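PDB 6ILS: ribokinase from Arabidopsis thaliana, which catalyses the ATP- and magnesium-dependent phosphorylation of D-ribose at O-5, yielding D-ribose 5-phosphate for nucleotide and amino acid synthesis or the pentose phosphate pathway. Local coordinates for residues 16-21 / 30-35; 86-91 / 127-132; 119-124 / 147-152; 246-251 / 285-290. All coordinates share one frame; numbering follows the deposited sequence.

Following the chain from the N terminus, contact 1 comes first and closes a short loop of eight residues, joining two antiparallel strands of the smaller sheet that reaches the dimer interface. Contacts 2 and 3 come next and cross: 119-124 falls within the loop that contact 2 closes, while 147-152 lies beyond it. They also touch, Val90 CG2 lying 3.7 Å from Ala120 CB; contact 2 ties edge strand 87-90 to the approach to helix 131-134, and contact 3 ties the loop after helix 116-119 to helix 147-158. Contact 4 follows in series, its 33-residue loop containing helix 257-270, and fastens helix 275-289 to the nucleotide-binding loop across the chain's centre from contacts 2 and 3.

Contact 1: 16-21 / 30-35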
loop_
_atom_site.group_PDB
_atom_site.type_symbol
_atom_site.label_atom_id
_atom_site.label_comp_id
_atom_site.label_asym_id
_atom_site.label_seq_id
_atom_site.Cartn_x
_atom_site.Cartn_y
_atom_site.Cartn_z
ATOM N N TYR B 16 3.953 -5.962 -1.358
ATOM C CA TYR B 16 5.254 -6.626 -1.417
ATOM C C TYR B 16 6.362 -5.654 -1.738
ATOM O O TYR B 16 6.286 -4.953 -2.742
ATOM C CB TYR B 16 5.241 -7.720 -2.476
ATOM C CG TYR B 16 4.284 -8.831 -2.156
ATOM C CD1 TYR B 16 4.633 -9.828 -1.261
ATOM C CD2 TYR B 16 3.027 -8.878 -2.741
ATOM C CE1 TYR B 16 3.762 -10.847 -0.956
ATOM C CE2 TYR B 16 2.145 -9.893 -2.446
ATOM C CZ TYR B 16 2.517 -10.877 -1.549
ATOM O OH TYR B 16 1.641 -11.895 -1.247
ATOM N N VAL B 17 7.391 -5.615 -0.898
ATOM C CA VAL B 17 8.585 -4.850 -1.218
ATOM C C VAL B 17 9.815 -5.761 -1.171
ATOM O O VAL B 17 10.034 -6.494 -0.200
ATOM C CB VAL B 17 8.773 -3.632 -0.277
ATOM C CG1 VAL B 17 7.613 -2.645 -0.445
ATOM C CG2 VAL B 17 8.898 -4.061 1.179
ATOM N N GLU B 18 10.591 -5.740 -2.252
ATOM C CA GLU B 18 11.845 -6.485 -2.318
ATOM C C GLU B 18 12.983 -5.667 -1.712
ATOM O O GLU B 18 13.334 -4.602 -2.227
ATOM C CB GLU B 18 12.177 -6.851 -3.759
ATOM C CG GLU B 18 11.359 -7.993 -4.310
ATOM C CD GLU B 18 11.678 -8.268 -5.763
ATOM O OE1 GLU B 18 12.852 -8.066 -6.154
ATOM O OE2 GLU B 18 10.764 -8.687 -6.514
ATOM N N ILE B 19 13.555 -6.160 -0.618
ATOM C CA ILE B 19 14.692 -5.495 0.009
ATOM C C ILE B 19 15.873 -6.462 0.145
ATOM O O ILE B 19 15.742 -7.659 -0.128
ATOM C CB ILE B 19 14.322 -4.925 1.398
ATOM C CG1 ILE B 19 13.906 -6.048 2.352
ATOM C CG2 ILE B 19 13.203 -3.904 1.275
ATOM C CD1 ILE B 19 13.374 -5.547 3.684
ATOM N N GLU B 20 17.028 -5.938 0.547
ATOM C CA GLU B 20 18.188 -6.781 0.818
ATOM C C GLU B 20 18.085 -7.320 2.237
ATOM O O GLU B 20 18.118 -8.531 2.465
ATOM C CB GLU B 20 19.494 -6.003 0.629
ATOM N N ARG B 21 17.939 -6.396 3.180
ATOM C CA ARG B 21 17.776 -6.721 4.589
ATOM C C ARG B 21 16.698 -5.845 5.214
ATOM O O ARG B 21 16.422 -4.749 4.726
ATOM C CB ARG B 21 19.096 -6.529 5.334
ATOM C CG ARG B 21 19.636 -5.109 5.249
ATOM C CD ARG B 21 20.113 -4.611 6.605
ATOM N NE ARG B 21 20.881 -3.372 6.496
ATOM C CZ ARG B 21 20.365 -2.155 6.628
ATOM N NH1 ARG B 21 19.071 -2.003 6.876
ATOM N NH2 ARG B 21 21.142 -1.086 6.512
ATOM N N SER B 30 16.184 1.655 0.965
ATOM C CA SER B 30 15.546 1.610 -0.344
ATOM C C SER B 30 15.245 0.182 -0.758
ATOM O O SER B 30 16.011 -0.734 -0.469
ATOM C CB SER B 30 16.425 2.271 -1.406
ATOM O OG SER B 30 16.348 3.677 -1.328
ATOM N N ALA B 31 14.126 -0.001 -1.447
ATOM C CA ALA B 31 13.797 -1.296 -2.014
ATOM C C ALA B 31 14.157 -1.326 -3.489
ATOM O O ALA B 31 14.234 -0.287 -4.140
ATOM C CB ALA B 31 12.318 -1.603 -1.821
ATOM N N LYS B 32 14.378 -2.525 -4.012
ATOM C CA LYS B 32 14.633 -2.706 -5.434
ATOM C C LYS B 32 13.348 -2.495 -6.233
ATOM O O LYS B 32 13.330 -1.780 -7.233
ATOM C CB LYS B 32 15.207 -4.100 -5.702
ATOM C CG LYS B 32 14.859 -4.671 -7.075
ATOM C CD LYS B 32 15.388 -6.090 -7.254
ATOM C CE LYS B 32 15.112 -6.610 -8.661
ATOM N NZ LYS B 32 16.124 -6.137 -9.648
ATOM N N THR B 33 12.268 -3.126 -5.787
ATOM C CA THR B 33 10.987 -2.972 -6.455
ATOM C C THR B 33 9.836 -3.352 -5.514
ATOM O O THR B 33 10.026 -3.501 -4.297
ATOM C CB THR B 33 10.925 -3.817 -7.758
ATOM O OG1 THR B 33 9.732 -3.507 -8.492
ATOM C CG2 THR B 33 10.977 -5.309 -7.458
ATOM N N GLY B 34 8.645 -3.488 -6.087
ATOM C CA GLY B 34 7.461 -3.830 -5.325
ATOM C C GLY B 34 6.266 -4.083 -6.219
ATOM O O GLY B 34 6.311 -3.855 -7.437
ATOM N N GLN B 35 5.193 -4.577 -5.607
ATOM C CA GLN B 35 3.943 -4.808 -6.301
ATOM C C GLN B 35 2.833 -4.876 -5.263
ATOM O O GLN B 35 3.040 -5.401 -4.179
ATOM C CB GLN B 35 4.007 -6.094 -7.114
ATOM C CG GLN B 35 2.977 -6.200 -8.215
ATOM C CD GLN B 35 3.240 -7.383 -9.131
ATOM O OE1 GLN B 35 4.231 -8.098 -8.965
ATOM N NE2 GLN B 35 2.351 -7.601 -10.099
#
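The Tyr16 ring meets Gln35 O at its edge, near the ring plane, whereas the flat carboxylate of Glu18 takes the Thr33 methyl over one face, Glu18 CD lying 3.5 Å from Thr33 CG2. The aliphatic part of Lys32 runs alongside, its CD 3.4 Å from Glu18 OE1. Glu18 CG, anti to the carbonyl carbon (chi1 -76°), starts this course. The backbones are antiparallel: Tyr16 and Gln35 form a hydrogen-bonded pair, and Lys32 N reaches Glu18 O at 2.9 Å. Next along from the first pair, Val17 and Gly34 form a non-hydrogen-bonded one, Gly34 CA lying 3.1 Å from Tyr16 O. Val17 and Ala31 both rest on Val113 of the second subunit; Ser30 pairs in a parallel ladder with a strand of that subunit. Strands 12-18 and 33-39 belong to the small beta lid, consistent with the beta-clasp dimer of ribokinases. Backbone bonds thus fix the strands, while Glu18 OE1 and Lys32 NZ, 5.2 Å apart, probably attract without forming a contact.

Contact 2: 86-91 / 127-132; sequences YVRSVN and DDDLEI
Tyr86 OH donates a hydrogen bond of 2.5 Å to Glu131 OE2, which lies in the plane of the tyrosine ring at its edge. The carboxylate is turned 75° from that ring, and the hydroxyl meets the oxygen from above the carboxylate plane. Glu131 CG, placed between the backbone N and the carbonyl carbon (chi1 65°), starts an extended chain that carries the acid to the hydroxyl. A second polar link is purely electrostatic: Arg88 NH2 and Asp129 OD1 form a salt bridge of 3.0 Å, but the oxygen sits over the guanidinium face, so no N-H points at it. Asp129 is oriented from elsewhere, since its OD2 is hydrogen-bonded to Ser126 OG. Packing completes the contact. Ile132 CB lies over one face of the Tyr86 ring, 3.8 Å from its centroid, in a CH-pi contact, while Asp128 O approaches Tyr86 CE1 at 3.7 Å. Arg88 and Val90 are bonded through their backbones to strand 56-63. The contact therefore joins an outermost strand of the large, mainly parallel sheet of this PfkB-type alpha/beta fold to the loop leading into the short, weakly bonded helix 131-134, away from the ligand sites.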
loop_
_atom_site.group_PDB
_atom_site.type_symbol
_atom_site.label_atom_id
_atom_site.label_comp_id
_atom_site.label_asym_id
_atom_site.label_seq_id
_atom_site.Cartn_x
_atom_site.Cartn_y
_atom_site.Cartn_z
ATOM N N TYR B 86 -22.736 -9.604 -0.804
ATOM C CA TYR B 86 -22.677 -9.467 0.647
ATOM C C TYR B 86 -21.376 -8.883 1.155
ATOM O O TYR B 86 -21.063 -8.969 2.339
ATOM C CB TYR B 86 -22.927 -10.819 1.310
ATOM C CG TYR B 86 -24.292 -11.326 0.979
ATOM C CD1 TYR B 86 -25.385 -11.001 1.772
ATOM C CD2 TYR B 86 -24.500 -12.111 -0.135
ATOM C CE1 TYR B 86 -26.651 -11.453 1.455
ATOM C CE2 TYR B 86 -25.756 -12.566 -0.457
ATOM C CZ TYR B 86 -26.828 -12.233 0.335
ATOM O OH TYR B 86 -28.082 -12.699 0.001
ATOM N N VAL B 87 -20.626 -8.271 0.255
ATOM C CA VAL B 87 -19.488 -7.477 0.658
ATOM C C VAL B 87 -20.020 -6.111 1.062
ATOM O O VAL B 87 -20.834 -5.527 0.350
ATOM C CB VAL B 87 -18.451 -7.329 -0.476
ATOM C CG1 VAL B 87 -17.320 -6.424 -0.025
ATOM C CG2 VAL B 87 -17.907 -8.706 -0.905
ATOM N N ARG B 88 -19.591 -5.621 2.214
ATOM C CA ARG B 88 -19.952 -4.276 2.636
ATOM C C ARG B 88 -18.701 -3.440 2.810
ATOM O O ARG B 88 -17.675 -3.942 3.267
ATOM C CB ARG B 88 -20.742 -4.301 3.945
ATOM C CG ARG B 88 -22.120 -4.903 3.831
ATOM C CD ARG B 88 -22.935 -4.627 5.088
ATOM N NE ARG B 88 -24.233 -5.302 5.050
ATOM C CZ ARG B 88 -25.187 -5.147 5.964
ATOM N NH1 ARG B 88 -24.996 -4.331 6.993
ATOM N NH2 ARG B 88 -26.335 -5.805 5.845
ATOM N N SER B 89 -18.791 -2.162 2.446
ATOM C CA SER B 89 -17.672 -1.236 2.607
ATOM C C SER B 89 -18.026 -0.133 3.611
ATOM O O SER B 89 -19.176 0.302 3.672
ATOM C CB SER B 89 -17.283 -0.626 1.260
ATOM O OG SER B 89 -17.018 -1.636 0.295
ATOM N N VAL B 90 -17.046 0.298 4.403
ATOM C CA VAL B 90 -17.259 1.335 5.418
ATOM C C VAL B 90 -16.292 2.496 5.172
ATOM O O VAL B 90 -15.229 2.304 4.587
ATOM C CB VAL B 90 -17.058 0.794 6.859
ATOM C CG1 VAL B 90 -18.089 -0.287 7.189
ATOM C CG2 VAL B 90 -15.630 0.266 7.046
ATOM N N ASN B 91 -16.634 3.698 5.622
ATOM C CA ASN B 91 -15.736 4.823 5.370
ATOM C C ASN B 91 -14.919 5.216 6.591
ATOM O O ASN B 91 -14.163 6.189 6.548
ATOM C CB ASN B 91 -16.515 6.035 4.846
ATOM C CG ASN B 91 -17.620 6.487 5.789
ATOM O OD1 ASN B 91 -17.525 6.339 7.008
ATOM N ND2 ASN B 91 -18.679 7.057 5.218
ATOM N N ASP B 127 -29.747 -11.167 10.489
ATOM C CA ASP B 127 -30.198 -12.437 9.937
ATOM C C ASP B 127 -30.223 -12.469 8.409
ATOM O O ASP B 127 -30.362 -13.545 7.808
ATOM C CB ASP B 127 -31.580 -12.784 10.482
ATOM C CG ASP B 127 -31.510 -13.602 11.754
ATOM O OD1 ASP B 127 -31.438 -13.003 12.846
ATOM O OD2 ASP B 127 -31.503 -14.845 11.658
ATOM N N ASP B 128 -30.068 -11.310 7.776
ATOM C CA ASP B 128 -29.934 -11.298 6.331
ATOM C C ASP B 128 -28.492 -11.005 5.954
ATOM O O ASP B 128 -28.156 -10.920 4.773
ATOM C CB ASP B 128 -30.898 -10.298 5.688
ATOM C CG ASP B 128 -32.221 -10.953 5.268
ATOM O OD1 ASP B 128 -32.225 -11.726 4.284
ATOM O OD2 ASP B 128 -33.255 -10.703 5.927
ATOM N N ASP B 129 -27.642 -10.855 6.967
ATOM C CA ASP B 129 -26.216 -11.084 6.777
ATOM C C ASP B 129 -26.009 -12.585 6.756
ATOM O O ASP B 129 -25.190 -13.096 6.001
ATOM C CB ASP B 129 -25.359 -10.463 7.885
ATOM C CG ASP B 129 -25.404 -8.947 7.896
ATOM O OD1 ASP B 129 -25.167 -8.332 6.832
ATOM O OD2 ASP B 129 -25.622 -8.375 8.987
ATOM N N LEU B 130 -26.776 -13.280 7.597
ATOM C CA LEU B 130 -26.672 -14.726 7.762
ATOM C C LEU B 130 -27.528 -15.523 6.789
ATOM O O LEU B 130 -27.447 -16.747 6.766
ATOM C CB LEU B 130 -27.057 -15.129 9.183
ATOM C CG LEU B 130 -26.160 -14.661 10.322
ATOM C CD1 LEU B 130 -26.735 -15.113 11.656
ATOM C CD2 LEU B 130 -24.735 -15.170 10.139
ATOM N N GLU B 131 -28.353 -14.850 5.998
ATOM C CA GLU B 131 -29.200 -15.566 5.050
ATOM C C GLU B 131 -28.360 -16.317 4.017
ATOM O O GLU B 131 -28.728 -17.411 3.587
ATOM C CB GLU B 131 -30.159 -14.615 4.336
ATOM C CG GLU B 131 -29.458 -13.587 3.453
ATOM C CD GLU B 131 -30.343 -13.065 2.341
ATOM O OE1 GLU B 131 -31.469 -13.592 2.177
ATOM O OE2 GLU B 131 -29.908 -12.131 1.629
ATOM N N ILE B 132 -27.229 -15.735 3.625
ATOM C CA ILE B 132 -26.429 -16.348 2.577
ATOM C C ILE B 132 -25.745 -17.601 3.110
ATOM O O ILE B 132 -25.652 -18.590 2.385
ATOM C CB ILE B 132 -25.380 -15.365 1.974
ATOM C CG1 ILE B 132 -24.664 -16.008 0.778
ATOM C CG2 ILE B 132 -24.399 -14.869 3.018
ATOM C CD1 ILE B 132 -25.598 -16.581 -0.267
#

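Contact 3: 119-124 / 147-152; sequences KAWPEI and DSINIQ
Ile149 and Trp121 make the apolar half of this contact. Ile149 CG2 stands over one face of the indole, 4.2 Å from the centroid of the six-membered ring, in a CH-pi contact displaced toward the rim. The other branch of Ile149 turns to the base of the same side chain, its CD1 3.7 Å from Trp121 CB and 3.5 Å from Pro122 O. The polar half belongs to Gln152, whose NE2 donates to Glu123 O at 3.2 Å, tilted from the carbonyl plane. The same NE2 bonds to Ser148 OG at 3.0 Å, with the hydroxyl oxygen lying in the amide plane, and this bond one turn back along the helix helps to fix the amide's rotation. A chi1 of 164° swings the Ser148 hydroxyl away from its own N to where the Gln152 amide passes. Gln152 OE1 accepts a hydrogen bond from Met125 N, and the amide thus bridges Glu123 and Met125 in the middle of the loop. With an alanine at Gln152, Glu123 O and Met125 N would probably both lose their mate, and this part of the loop would be freer to move off the helix. Trp121 also packs on Val59 and Arg61 of strand 56-63 and on Pro146, so that the loop after helix 116-119 is wedged between that strand and the first turns of helix 147-158.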
loop_
_atom_site.group_PDB
_atom_site.type_symbol
_atom_site.label_atom_id
_atom_site.label_comp_id
_atom_site.label_asym_id
_atom_site.label_seq_id
_atom_site.Cartn_x
_atom_site.Cartn_y
_atom_site.Cartn_z
ATOM N N LYS B 119 -12.447 -4.813 12.187
ATOM C CA LYS B 119 -13.131 -3.740 12.902
ATOM C C LYS B 119 -14.460 -3.272 12.324
ATOM O O LYS B 119 -15.158 -2.483 12.961
ATOM C CB LYS B 119 -12.172 -2.552 13.028
ATOM C CG LYS B 119 -11.024 -2.842 13.994
ATOM C CD LYS B 119 -9.970 -1.748 13.975
ATOM C CE LYS B 119 -8.915 -1.988 15.046
ATOM N NZ LYS B 119 -7.845 -0.954 14.988
ATOM N N ALA B 120 -14.849 -3.770 11.156
ATOM C CA ALA B 120 -16.052 -3.259 10.503
ATOM C C ALA B 120 -17.231 -4.212 10.519
ATOM O O ALA B 120 -18.178 -4.034 9.757
ATOM C CB ALA B 120 -15.736 -2.877 9.071
ATOM N N TRP B 121 -17.166 -5.238 11.357
ATOM C CA TRP B 121 -18.255 -6.190 11.468
ATOM C C TRP B 121 -19.235 -5.745 12.550
ATOM O O TRP B 121 -18.828 -5.141 13.530
ATOM C CB TRP B 121 -17.718 -7.584 11.800
ATOM C CG TRP B 121 -16.859 -8.199 10.721
ATOM C CD1 TRP B 121 -15.492 -8.142 10.616
ATOM C CD2 TRP B 121 -17.315 -8.963 9.604
ATOM N NE1 TRP B 121 -15.076 -8.826 9.486
ATOM C CE2 TRP B 121 -16.176 -9.346 8.857
ATOM C CE3 TRP B 121 -18.575 -9.376 9.164
ATOM C CZ2 TRP B 121 -16.268 -10.123 7.706
ATOM C CZ3 TRP B 121 -18.664 -10.137 8.011
ATOM C CH2 TRP B 121 -17.508 -10.503 7.293
ATOM N N PRO B 122 -20.522 -6.069 12.388
ATOM C CA PRO B 122 -21.440 -5.726 13.480
ATOM C C PRO B 122 -21.168 -6.587 14.706
ATOM O O PRO B 122 -20.608 -7.681 14.581
ATOM C CB PRO B 122 -22.813 -6.027 12.889
ATOM C CG PRO B 122 -22.549 -7.173 11.961
ATOM C CD PRO B 122 -21.163 -6.929 11.380
ATOM N N GLU B 123 -21.538 -6.091 15.880
ATOM C CA GLU B 123 -21.402 -6.859 17.105
ATOM C C GLU B 123 -22.195 -8.162 16.985
ATOM O O GLU B 123 -21.729 -9.229 17.384
ATOM C CB GLU B 123 -21.878 -6.035 18.304
ATOM C CG GLU B 123 -22.147 -6.857 19.559
ATOM C CD GLU B 123 -22.408 -5.999 20.790
ATOM O OE1 GLU B 123 -22.126 -4.782 20.743
ATOM O OE2 GLU B 123 -22.908 -6.543 21.800
ATOM N N ILE B 124 -23.397 -8.053 16.428
ATOM C CA ILE B 124 -24.245 -9.198 16.138
ATOM C C ILE B 124 -24.580 -9.208 14.660
ATOM O O ILE B 124 -25.045 -8.210 14.118
ATOM C CB ILE B 124 -25.562 -9.168 16.946
ATOM C CG1 ILE B 124 -25.275 -9.042 18.443
ATOM C CG2 ILE B 124 -26.397 -10.405 16.654
ATOM C CD1 ILE B 124 -24.433 -10.170 18.994
ATOM N N ASP B 147 -12.971 -13.682 16.076
ATOM C CA ASP B 147 -13.514 -14.935 16.606
ATOM C C ASP B 147 -15.032 -14.883 16.737
ATOM O O ASP B 147 -15.730 -15.849 16.442
ATOM C CB ASP B 147 -12.891 -15.255 17.974
ATOM C CG ASP B 147 -11.442 -15.724 17.875
ATOM O OD1 ASP B 147 -11.060 -16.289 16.831
ATOM O OD2 ASP B 147 -10.684 -15.540 18.854
ATOM N N SER B 148 -15.544 -13.737 17.170
ATOM C CA SER B 148 -16.971 -13.602 17.441
ATOM C C SER B 148 -17.804 -13.797 16.197
ATOM O O SER B 148 -18.842 -14.448 16.233
ATOM C CB SER B 148 -17.285 -12.232 18.045
ATOM O OG SER B 148 -18.677 -11.988 17.957
ATOM N N ILE B 149 -17.336 -13.225 15.092
ATOM C CA ILE B 149 -18.012 -13.359 13.818
ATOM C C ILE B 149 -17.939 -14.797 13.312
ATOM O O ILE B 149 -18.936 -15.334 12.835
ATOM C CB ILE B 149 -17.396 -12.385 12.780
ATOM C CG1 ILE B 149 -17.573 -10.945 13.267
ATOM C CG2 ILE B 149 -18.034 -12.588 11.407
ATOM C CD1 ILE B 149 -19.026 -10.559 13.484
ATOM N N ASN B 150 -16.762 -15.420 13.412
ATOM C CA ASN B 150 -16.646 -16.823 12.997
ATOM C C ASN B 150 -17.589 -17.726 13.779
ATOM O O ASN B 150 -18.184 -18.641 13.221
ATOM C CB ASN B 150 -15.219 -17.335 13.163
ATOM C CG ASN B 150 -14.330 -16.969 11.989
ATOM O OD1 ASN B 150 -14.806 -16.794 10.866
ATOM N ND2 ASN B 150 -13.045 -16.846 12.248
ATOM N N ILE B 151 -17.708 -17.461 15.077
ATOM C CA ILE B 151 -18.571 -18.283 15.933
ATOM C C ILE B 151 -20.022 -18.160 15.493
ATOM O O ILE B 151 -20.703 -19.157 15.299
ATOM C CB ILE B 151 -18.398 -17.908 17.419
ATOM C CG1 ILE B 151 -17.052 -18.429 17.921
ATOM C CG2 ILE B 151 -19.540 -18.494 18.251
ATOM C CD1 ILE B 151 -16.613 -17.861 19.239
ATOM N N GLN B 152 -20.477 -16.936 15.246
ATOM C CA GLN B 152 -21.849 -16.719 14.826
ATOM C C GLN B 152 -22.166 -17.370 13.484
ATOM O O GLN B 152 -23.264 -17.890 13.280
ATOM C CB GLN B 152 -22.152 -15.212 14.765
ATOM C CG GLN B 152 -22.053 -14.509 16.120
ATOM C CD GLN B 152 -22.286 -13.010 16.014
ATOM O OE1 GLN B 152 -23.321 -12.559 15.510
ATOM N NE2 GLN B 152 -21.308 -12.233 16.459
#

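Contact 4: 246-251 / 285-290. With NA (sodium ion), chain G; ATP (adenosine-5'-triphosphate), chain E.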
loop_
_atom_site.group_PDB
_atom_site.type_symbol
_atom_site.label_atom_id
_atom_site.label_comp_id
_atom_site.label_asym_id
_atom_site.label_seq_id
_atom_site.Cartn_x
_atom_site.Cartn_y
_atom_site.Cartn_z
ATOM N N ILE B 246 1.278 -33.119 -5.832
ATOM C CA ILE B 246 1.373 -33.277 -7.276
ATOM C C ILE B 246 2.517 -32.350 -7.693
ATOM O O ILE B 246 2.382 -31.136 -7.639
ATOM C CB ILE B 246 0.063 -32.907 -7.988
ATOM C CG1 ILE B 246 -1.132 -33.691 -7.407
ATOM C CG2 ILE B 246 0.188 -33.107 -9.483
ATOM C CD1 ILE B 246 -1.036 -35.150 -7.569
ATOM N N PRO B 247 3.670 -32.915 -8.065
ATOM C CA PRO B 247 4.830 -32.029 -8.195
ATOM C C PRO B 247 4.639 -30.970 -9.281
ATOM O O PRO B 247 4.058 -31.260 -10.325
ATOM C CB PRO B 247 5.968 -32.995 -8.546
ATOM C CG PRO B 247 5.476 -34.349 -8.098
ATOM C CD PRO B 247 4.006 -34.322 -8.346
ATOM N N ALA B 248 5.063 -29.751 -8.978
ATOM C CA ALA B 248 4.986 -28.627 -9.897
ATOM C C ALA B 248 6.242 -28.617 -10.755
ATOM O O ALA B 248 7.319 -28.964 -10.266
ATOM C CB ALA B 248 4.860 -27.334 -9.138
ATOM N N ALA B 249 6.117 -28.227 -12.021
ATOM C CA ALA B 249 7.294 -28.155 -12.890
ATOM C C ALA B 249 8.316 -27.146 -12.349
ATOM O O ALA B 249 9.514 -27.437 -12.287
ATOM C CB ALA B 249 6.885 -27.800 -14.314
ATOM N N GLN B 250 7.847 -25.959 -11.971
ATOM C CA GLN B 250 8.669 -25.020 -11.200
ATOM C C GLN B 250 7.869 -24.337 -10.109
ATOM O O GLN B 250 6.720 -23.965 -10.322
ATOM C CB GLN B 250 9.270 -23.903 -12.048
ATOM C CG GLN B 250 9.188 -24.020 -13.544
ATOM C CD GLN B 250 9.581 -22.699 -14.204
ATOM O OE1 GLN B 250 10.309 -21.892 -13.608
ATOM N NE2 GLN B 250 9.090 -22.467 -15.425
ATOM N N VAL B 251 8.501 -24.116 -8.963
ATOM C CA VAL B 251 7.899 -23.292 -7.917
ATOM C C VAL B 251 8.275 -21.832 -8.084
ATOM O O VAL B 251 9.416 -21.441 -7.836
ATOM C CB VAL B 251 8.327 -23.742 -6.527
ATOM C CG1 VAL B 251 7.603 -22.904 -5.469
ATOM C CG2 VAL B 251 8.041 -25.222 -6.345
ATOM N N ALA B 285 -4.725 -28.542 -7.671
ATOM C CA ALA B 285 -4.978 -27.105 -7.792
ATOM C C ALA B 285 -3.864 -26.323 -7.124
ATOM O O ALA B 285 -3.402 -25.325 -7.671
ATOM C CB ALA B 285 -6.334 -26.734 -7.200
ATOM N N ALA B 286 -3.406 -26.775 -5.953
ATOM C CA ALA B 286 -2.279 -26.118 -5.282
ATOM C C ALA B 286 -0.987 -26.215 -6.120
ATOM O O ALA B 286 -0.181 -25.296 -6.130
ATOM C CB ALA B 286 -2.045 -26.726 -3.891
ATOM N N SER B 287 -0.792 -27.346 -6.789
ATOM C CA SER B 287 0.372 -27.523 -7.689
ATOM C C SER B 287 0.427 -26.440 -8.758
ATOM O O SER B 287 1.481 -25.841 -9.018
ATOM C CB SER B 287 0.318 -28.891 -8.372
ATOM O OG SER B 287 1.545 -29.158 -9.036
ATOM N N LEU B 288 -0.711 -26.201 -9.394
ATOM C CA LEU B 288 -0.773 -25.170 -10.431
ATOM C C LEU B 288 -0.547 -23.766 -9.864
ATOM O O LEU B 288 0.149 -22.938 -10.478
ATOM C CB LEU B 288 -2.103 -25.241 -11.157
ATOM C CG LEU B 288 -2.278 -26.535 -11.952
ATOM C CD1 LEU B 288 -3.683 -26.642 -12.513
ATOM C CD2 LEU B 288 -1.233 -26.618 -13.078
ATOM N N CYS B 289 -1.139 -23.513 -8.699
ATOM C CA CYS B 289 -1.002 -22.229 -8.008
ATOM C C CYS B 289 0.453 -21.818 -7.774
ATOM O O CYS B 289 0.789 -20.644 -7.894
ATOM C CB CYS B 289 -1.747 -22.274 -6.663
ATOM S SG CYS B 289 -1.560 -20.792 -5.634
ATOM N N VAL B 290 1.314 -22.764 -7.419
ATOM C CA VAL B 290 2.669 -22.392 -7.037
ATOM C C VAL B 290 3.527 -22.084 -8.258
ATOM O O VAL B 290 4.666 -21.653 -8.114
ATOM C CB VAL B 290 3.376 -23.487 -6.189
ATOM C CG1 VAL B 290 2.550 -23.817 -4.922
ATOM C CG2 VAL B 290 3.648 -24.746 -6.999
HETATM NA NA NA G . 1.076 -18.424 -6.432
HETATM P PG ATP E . -0.329 -23.257 4.296
HETATM O O1G ATP E . -1.656 -23.308 4.962
HETATM O O2G ATP E . -0.296 -22.155 3.248
HETATM O O3G ATP E . 0.761 -22.954 5.278
HETATM P PB ATP E . 1.294 -25.447 3.607
HETATM O O1B ATP E . 1.120 -26.735 2.928
HETATM O O2B ATP E . 1.787 -25.736 4.950
HETATM O O3B ATP E . -0.103 -24.707 3.649
HETATM P PA ATP E . 3.091 -24.467 1.542
HETATM O O1A ATP E . 4.391 -25.250 1.684
HETATM O O2A ATP E . 3.387 -23.061 1.086
HETATM O O3A ATP E . 2.342 -24.417 2.937
HETATM O "O5'" ATP E . 2.196 -25.158 0.459
HETATM C "C5'" ATP E . 0.883 -24.691 0.214
HETATM C "C4'" ATP E . 0.177 -25.737 -0.747
HETATM O "O4'" ATP E . 1.030 -25.908 -2.023
HETATM C "C3'" ATP E . 0.150 -26.868 -0.182
HETATM O "O3'" ATP E . -1.073 -27.555 -0.505
HETATM C "C2'" ATP E . 1.419 -27.743 -0.793
HETATM O "O2'" ATP E . 1.094 -29.151 -0.615
HETATM C "C1'" ATP E . 1.548 -27.368 -1.999
HETATM N N9 ATP E . 2.975 -27.269 -2.358
HETATM C C8 ATP E . 4.133 -26.764 -1.840
HETATM N N7 ATP E . 5.132 -27.032 -2.724
HETATM C C5 ATP E . 4.585 -27.694 -3.796
HETATM C C6 ATP E . 5.152 -28.193 -4.966
HETATM N N6 ATP E . 6.530 -28.142 -5.371
HETATM N N1 ATP E . 4.380 -28.814 -5.857
HETATM C C2 ATP E . 3.026 -28.949 -5.633
HETATM N N3 ATP E . 2.459 -28.464 -4.499
HETATM C C4 ATP E . 3.253 -27.837 -3.576
#
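Ser287 and Val290 of the helix end both point toward the loop 246-251, one with a hydroxyl and the other with a methyl. Ser287 OG, held anti to the backbone N (chi1 -169°), reaches Ile246 O at 2.6 Å and donates to it from above the carbonyl plane. Beyond the bond, Ile246 CB and Ser287 CB approach to 4.0 Å, and Ile246 O itself lies 3.0 Å from C2 of the adenine of ATP. One turn along, Val290 divides its branches: its CG2 packs against Ala248 CB at 3.6 Å, whereas its CG1 faces the ribose oxygen O4' of ATP at 3.9 Å. Ala248 turns its methyl toward Val290 and offers its backbone N to the adenine N1 in a weak hydrogen bond, while Val251 CG2 comes within 3.4 Å of ATP N6. Replacing Ser287 by an alanine would probably leave Ile246 O without its hydroxyl donor and let the loop beside the adenine shift. Just next to these groups, Cys289 O coordinates the sodium ion at 2.7 Å, with Asp253 O, Thr255 O, Val292 O and Gly294 O completing the set. Loop and helix end thus line the adenine side of the nucleotide pocket and abut a monovalent-cation site, consistent with the potassium site predicted for this ribokinase.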